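Local coordinates for Mll3558 protein (Mesorhizobium loti, PDB 3RD6) that is of unknown function but belongs to the AHA1 family, whose SRPBCC (Bet v 1-like) fold often forms a pocket for hydrophobic ligands, at residues Ala28-Ala31 with Thr32-Trp36. Sequence-based numbering, arbitrary orientation.
Sequences ADKA and TVRRW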
loop_
_atom_site.group_PDB
_atom_site.type_symbol
_atom_site.label_atom_id
_atom_site.label_comp_id
_atom_site.label_asym_id
_atom_site.label_seq_id
_atom_site.Cartn_x
_atom_site.Cartn_y
_atom_site.Cartn_z
ATOM N N ALA A 28 -1.073 -10.215 -15.200
ATOM C CA ALA A 28 0.152 -10.920 -14.834
ATOM C C ALA A 28 1.209 -11.118 -15.922
ATOM O O ALA A 28 2.357 -11.458 -15.618
ATOM C CB ALA A 28 -0.218 -12.276 -14.213
ATOM N N ASP A 29 0.826 -10.911 -17.178
ATOM C CA ASP A 29 1.751 -11.071 -18.303
ATOM C C ASP A 29 2.313 -9.716 -18.738
ATOM O O ASP A 29 1.598 -8.868 -19.269
ATOM C CB ASP A 29 1.037 -11.740 -19.481
ATOM C CG ASP A 29 1.936 -11.930 -20.657
ATOM O OD1 ASP A 29 2.975 -12.603 -20.493
ATOM O OD2 ASP A 29 1.609 -11.402 -21.741
ATOM N N LYS A 30 3.607 -9.530 -18.523
ATOM C CA LYS A 30 4.286 -8.284 -18.861
ATOM C C LYS A 30 3.922 -7.714 -20.232
ATOM O O LYS A 30 3.512 -6.558 -20.338
ATOM C CB LYS A 30 5.796 -8.493 -18.752
ATOM C CG LYS A 30 6.622 -7.243 -18.901
ATOM C CD LYS A 30 8.039 -7.515 -18.452
ATOM C CE LYS A 30 8.965 -6.385 -18.838
ATOM N NZ LYS A 30 8.482 -5.074 -18.342
ATOM N N ALA A 31 4.057 -8.528 -21.277
ATOM C CA ALA A 31 3.742 -8.090 -22.639
ATOM C C ALA A 31 2.311 -7.551 -22.766
ATOM O O ALA A 31 2.099 -6.410 -23.200
ATOM C CB ALA A 31 3.951 -9.239 -23.611
ATOM N N THR A 32 1.330 -8.372 -22.397
ATOM C CA THR A 32 -0.053 -7.943 -22.476
ATOM C C THR A 32 -0.216 -6.632 -21.710
ATOM O O THR A 32 -0.752 -5.651 -22.236
ATOM C CB THR A 32 -1.012 -8.988 -21.880
ATOM O OG1 THR A 32 -0.981 -10.166 -22.678
ATOM C CG2 THR A 32 -2.437 -8.449 -21.854
ATOM N N VAL A 33 0.259 -6.617 -20.469
ATOM C CA VAL A 33 0.146 -5.429 -19.637
ATOM C C VAL A 33 0.622 -4.187 -20.375
ATOM O O VAL A 33 -0.072 -3.170 -20.391
ATOM C CB VAL A 33 0.951 -5.586 -18.311
ATOM C CG1 VAL A 33 0.832 -4.346 -17.462
ATOM C CG2 VAL A 33 0.445 -6.771 -17.541
ATOM N N ARG A 34 1.788 -4.282 -21.004
ATOM C CA ARG A 34 2.370 -3.141 -21.719
ATOM C C ARG A 34 1.564 -2.621 -22.893
ATOM O O ARG A 34 2.006 -1.709 -23.574
ATOM C CB ARG A 34 3.784 -3.464 -22.218
ATOM C CG ARG A 34 4.819 -3.663 -21.114
ATOM C CD ARG A 34 6.240 -3.435 -21.644
ATOM N NE ARG A 34 6.365 -2.126 -22.279
ATOM C CZ ARG A 34 7.498 -1.440 -22.375
ATOM N NH1 ARG A 34 8.629 -1.928 -21.875
ATOM N NH2 ARG A 34 7.494 -0.251 -22.965
ATOM N N ARG A 35 0.390 -3.189 -23.141
ATOM C CA ARG A 35 -0.411 -2.733 -24.266
ATOM C C ARG A 35 -1.678 -1.977 -23.882
ATOM O O ARG A 35 -2.142 -1.129 -24.641
ATOM C CB ARG A 35 -0.726 -3.909 -25.195
ATOM C CG ARG A 35 0.537 -4.598 -25.727
ATOM C CD ARG A 35 0.243 -5.542 -26.889
ATOM N NE ARG A 35 -0.616 -6.660 -26.501
ATOM C CZ ARG A 35 -0.179 -7.859 -26.125
ATOM N NH1 ARG A 35 1.120 -8.119 -26.084
ATOM N NH2 ARG A 35 -1.042 -8.807 -25.790
ATOM N N TRP A 36 -2.244 -2.258 -22.711
ATOM C CA TRP A 36 -3.441 -1.526 -22.297
ATOM C C TRP A 36 -3.189 -0.432 -21.251
ATOM O O TRP A 36 -3.927 0.544 -21.202
ATOM C CB TRP A 36 -4.555 -2.473 -21.805
ATOM C CG TRP A 36 -4.187 -3.467 -20.737
ATOM C CD1 TRP A 36 -3.487 -4.628 -20.906
ATOM C CD2 TRP A 36 -4.578 -3.434 -19.357
ATOM N NE1 TRP A 36 -3.424 -5.324 -19.717
ATOM C CE2 TRP A 36 -4.078 -4.610 -18.750
ATOM C CE3 TRP A 36 -5.294 -2.522 -18.571
ATOM C CZ2 TRP A 36 -4.286 -4.903 -17.396
ATOM C CZ3 TRP A 36 -5.501 -2.813 -17.222
ATOM C CH2 TRP A 36 -4.993 -3.990 -16.650
#
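D29 is the N-cap of the short helix that follows: its carboxylate oxygen OD2 accepts from the backbone N of T32 at 3.1 Å, the N-H coming from above the carboxylate plane. The same OD2 lies 3.0 Å from T32 OG1. With CG anti to the backbone N of D29 (chi1 -180°), the carboxylate swings over the first turn, and the D29 and T32 side chains cross at about a right angle. Behind this cap the first helical bonds run from V33 N to D29 O (2.9 Å, 174° at the hydrogen) and from R34 N to K30 O (2.9 Å). V33 CG2 packs against the carbonyl of D29, while its side chain also reaches F50 of strand 47-50. R35 folds back, its CG 3.5 Å from A31 O, which lies over one face of the guanidinium; T32 CA is offset toward the rim, and NE makes a weak, long ion pair with E148. K30 runs out in a long chain whose NZ hydrogen-bonds F48 O. T32 itself is buried against H25 and A26 of helix 20-28 and E148 of helix 131-148. Replacing D29 by an alanine removes the carboxylate, and T32 N would probably be left without its capping acceptor and the helix start less firmly fixed. D29 sits at the break between helices 20-28 and 30-36, and its negative charge probably complements the positive end of the helix dipole.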